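Local coordinates for transcription regulator AsnC/Lrp ligand binding domain-containing protein (Sulfolobus tokodaii, PDB 2ZBC) that binds isoleucine between its subunits as a stand-alone RAM module and probably senses amino acids for transcription regulation, as in the Lrp/AsnC family, at residues K53-V56 with T57-R61; K23-S26 with E27-E30. All blocks are in the same frame, centred on the assembly; numbering follows the deposited sequence.

In the fold
Contacts 1 and 2 are both local, each within one continuous run of chain, and they meet through side chains of F55 and T59, F55 touching M25, E27 and V28 and T59 touching M25. Contact 1 is buried: it lies on helix 49-60, and its K53, T57 and R61 face bound isoleucine and acidic residues of a second subunit. Contact 2 lies at the surface, where the chain leaves helix 15-22 and enters strand 28-34, and its chemistry is mostly that of a turn, with one backbone hydrogen bond and side chains packed on F55. Charge and ligand therefore mark one side of helix 49-60, while aromatic packing joins it to the turn.

Contact 1. Residues K53-V56 with T57-R61; sequences KDFV and TNTIR. With ILE (isoleucine), chain I.
F55 O takes two backbone donors where the helix widens to a pi-type turn: I60 N binds it at 2.9 Å, nearly in line with the carbonyl, and T59 N at 3.1 Å from above the carbonyl plane. R61 N reaches V56 O with the same five-residue spacing. The F55 side chain serves this widened turn: with CG anti to the backbone N (chi1 -177°), the ring is placed near T59 and I60, where CE2 meets I60 CG1 at 3.6 Å and CD1 meets T59 CB at 3.9 Å, both obliquely. K53 bends at chi2 and chi4, bringing NZ within 2.7 Å of T57 OG1 as a donor; a long, flexible lysine suits this curled reach. T57 OG1 also bonds E15 of a second subunit, and K53 NZ salt-bridges D16 there. R61 lays one guanidinium face over the bound isoleucine, whose CG2 sits 3.7 Å above the plane, while NE salt-bridges E15 of that subunit and NH1 bonds T69. With only an alanine at R61, E15 of the second subunit would probably lose its salt bridge, T69 its NH1 donor and the ligand side chain this flat cover. V56 rests on T71 and I60 on T69, seating helix 49-60 against strand 66-75, while F55 packs on M25 and E27, and T59 on M25, of the turn before strand 28-34.

Contact 2. Residues K23-S26 with E27-E30; sequences KSMS and EVTE
M25 O and V28 N close a type I beta turn, with S26 and E27 at its two corners. V28 N donates to M25 O at 3.2 Å from above the carbonyl plane, 57° out of it, as the tight reversal brings the amide over the carbonyl group. S26, small and polar, suits an exposed corner. E27 is folded rather than extended: CG lies beside its own backbone N, and a bend at chi2 (91°) swings the carboxylate back over the start of the turn. There OE1 comes 3.6 Å from S26 N and 3.9 Å from M25 CB, and it also touches the ring of F55. M25, modelled as selenomethionine, likewise sends CG away from its carbonyl carbon, and its side chain crosses that of V28 obliquely, though the position of its methyl end is doubtful. An unbranched, apolar methionine side chain, carrying selenium in the crystal, suits packing on F55 and T59 of helix 49-60. V28, branched and buried, has CG1 anti to the backbone N (chi1 167°); its CB lies 3.5 Å from M25 O, against the carbonyl that the turn uses, and its side chain touches F55. Beyond V28 the chain turns a corner at T29, which packs on K43 and E45 of strand 40-45. Strand 28-34 is outermost within its own chain, with E30 pairing to a strand of a fourth subunit. The turn joins helix 15-22 to this strand in the beta-alpha-beta-beta-alpha-beta, ferredoxin-like topology of the RAM domain.

Contact 1. Residues K53-V56 with T57-R61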
# COMPACT_ATOMS: atom_id res chain seq x y z
N LYS A 53 17.76 -6.46 16.41
CA LYS A 53 17.87 -5.11 15.83
C LYS A 53 19.16 -4.93 15.04
O LYS A 53 19.15 -4.46 13.85
CB LYS A 53 17.72 -4.01 16.92
CG LYS A 53 18.13 -2.60 16.42
CD LYS A 53 17.16 -2.05 15.38
CE LYS A 53 17.44 -0.60 15.07
NZ LYS A 53 18.80 -0.47 14.52
N ASP A 54 20.29 -5.36 15.66
CA ASP A 54 21.64 -5.25 15.05
C ASP A 54 21.73 -6.05 13.77
O ASP A 54 22.21 -5.53 12.74
CB ASP A 54 22.70 -5.74 16.06
CG ASP A 54 24.13 -5.49 15.61
OD1 ASP A 54 24.38 -4.45 14.98
OD2 ASP A 54 25.07 -6.30 15.85
N PHE A 55 21.16 -7.26 13.78
CA PHE A 55 21.14 -8.10 12.63
C PHE A 55 20.33 -7.51 11.48
O PHE A 55 20.78 -7.59 10.34
CB PHE A 55 20.61 -9.47 12.98
CG PHE A 55 20.63 -10.43 11.85
CD1 PHE A 55 21.81 -10.93 11.37
CD2 PHE A 55 19.45 -10.92 11.35
CE1 PHE A 55 21.81 -11.86 10.27
CE2 PHE A 55 19.45 -11.80 10.25
CZ PHE A 55 20.63 -12.29 9.76
N VAL A 56 19.11 -7.04 11.78
CA VAL A 56 18.28 -6.43 10.79
C VAL A 56 18.93 -5.17 10.23
O VAL A 56 19.00 -5.01 9.00
CB VAL A 56 16.81 -6.11 11.34
CG1 VAL A 56 16.00 -5.37 10.34
CG2 VAL A 56 16.12 -7.35 11.74
N THR A 57 19.39 -4.27 11.09
CA THR A 57 19.92 -3.00 10.63
C THR A 57 21.31 -3.15 10.02
O THR A 57 21.55 -2.67 8.91
CB THR A 57 20.04 -1.95 11.77
OG1 THR A 57 18.74 -1.55 12.10
CG2 THR A 57 20.71 -0.69 11.33
N ASN A 58 22.17 -3.91 10.69
CA ASN A 58 23.58 -3.94 10.31
C ASN A 58 24.07 -5.05 9.41
O ASN A 58 25.19 -5.00 8.94
CB ASN A 58 24.52 -3.64 11.56
CG ASN A 58 24.26 -2.25 12.15
OD1 ASN A 58 23.99 -2.09 13.34
ND2 ASN A 58 24.32 -1.27 11.34
N THR A 59 23.26 -6.07 9.20
CA THR A 59 23.56 -7.14 8.29
C THR A 59 22.53 -7.11 7.22
O THR A 59 22.86 -6.67 6.14
CB THR A 59 23.65 -8.50 9.00
OG1 THR A 59 24.67 -8.40 10.03
CG2 THR A 59 24.08 -9.56 8.13
N ILE A 60 21.27 -7.46 7.50
CA ILE A 60 20.31 -7.67 6.39
C ILE A 60 20.18 -6.39 5.57
O ILE A 60 20.32 -6.42 4.30
CB ILE A 60 18.86 -8.10 6.86
CG1 ILE A 60 18.82 -9.38 7.66
CG2 ILE A 60 17.96 -8.34 5.59
CD1 ILE A 60 17.40 -9.87 7.93
N ARG A 61 19.89 -5.28 6.25
CA ARG A 61 19.72 -3.99 5.57
C ARG A 61 20.98 -3.33 4.97
O ARG A 61 20.88 -2.23 4.39
CB ARG A 61 18.99 -2.97 6.46
CG ARG A 61 17.56 -3.37 6.67
CD ARG A 61 16.81 -2.64 7.72
NE ARG A 61 16.63 -1.24 7.54
CZ ARG A 61 15.69 -0.68 6.80
NH1 ARG A 61 14.81 -1.43 6.14
NH2 ARG A 61 15.60 0.62 6.76
N ILE I . 11.52 -0.80 9.78
CA ILE I . 12.59 -1.74 9.31
C ILE I . 12.16 -3.22 9.36
O ILE I . 11.04 -3.44 9.90
CB ILE I . 13.85 -1.56 10.15
CG1 ILE I . 13.67 -2.14 11.55
CG2 ILE I . 14.12 -0.10 10.33
CD1 ILE I . 14.88 -1.91 12.39
OXT ILE I . 12.93 -4.11 8.86
O HOH W 1 24.73 -7.18 12.17

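Contact 2. Residues K23-S26 with E27-E30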
# COMPACT_ATOMS: atom_id res chain seq x y z
N LYS A 23 21.48 -17.55 3.34
CA LYS A 23 21.64 -18.98 3.72
C LYS A 23 22.72 -19.23 4.76
O LYS A 23 22.62 -20.18 5.53
CB LYS A 23 22.11 -19.87 2.52
CG LYS A 23 21.24 -19.94 1.38
CD LYS A 23 21.68 -21.06 0.35
CE LYS A 23 23.20 -21.14 0.05
NZ LYS A 23 23.55 -21.72 -1.33
N SER A 24 23.77 -18.40 4.76
CA SER A 24 25.00 -18.66 5.53
C SER A 24 24.93 -18.09 6.92
O SER A 24 25.82 -18.32 7.73
CB SER A 24 26.21 -18.02 4.85
OG SER A 24 26.45 -18.80 3.72
N MSE A 25 23.87 -17.36 7.21
CA MSE A 25 23.84 -16.65 8.49
C MSE A 25 23.00 -17.50 9.50
O MSE A 25 21.93 -17.99 9.15
CB MSE A 25 23.34 -15.24 8.27
CG MSE A 25 24.45 -14.07 7.60
SE MSE A 25 23.08 -12.98 6.85
CE MSE A 25 21.57 -13.86 7.01
N SER A 26 23.57 -17.73 10.70
CA SER A 26 22.97 -18.57 11.76
C SER A 26 21.62 -18.04 12.28
O SER A 26 20.78 -18.78 12.73
CB SER A 26 23.97 -18.68 12.95
OG SER A 26 25.15 -19.38 12.51
N GLU A 27 21.45 -16.74 12.27
CA GLU A 27 20.20 -16.12 12.73
C GLU A 27 19.03 -16.39 11.78
O GLU A 27 17.85 -16.21 12.18
CB GLU A 27 20.38 -14.62 12.86
CG GLU A 27 21.46 -14.21 13.86
CD GLU A 27 22.87 -14.02 13.29
OE1 GLU A 27 23.11 -14.50 12.14
OE2 GLU A 27 23.70 -13.38 13.98
N VAL A 28 19.34 -16.75 10.52
CA VAL A 28 18.34 -17.03 9.53
C VAL A 28 18.02 -18.51 9.61
O VAL A 28 18.84 -19.31 9.17
CB VAL A 28 18.86 -16.68 8.11
CG1 VAL A 28 17.95 -17.25 7.09
CG2 VAL A 28 18.97 -15.22 7.96
N THR A 29 16.88 -18.88 10.20
CA THR A 29 16.48 -20.26 10.32
C THR A 29 15.69 -20.77 9.14
O THR A 29 15.64 -22.01 8.92
CB THR A 29 15.69 -20.51 11.58
OG1 THR A 29 14.44 -19.80 11.53
CG2 THR A 29 16.46 -19.92 12.80
N GLU A 30 15.09 -19.83 8.36
CA GLU A 30 14.56 -20.20 7.04
C GLU A 30 14.66 -19.01 6.11
O GLU A 30 14.61 -17.84 6.52
CB GLU A 30 13.06 -20.57 6.97
CG GLU A 30 12.45 -21.14 8.18
CD GLU A 30 10.94 -21.26 8.08
OE1 GLU A 30 10.26 -21.19 6.97
OE2 GLU A 30 10.48 -21.50 9.20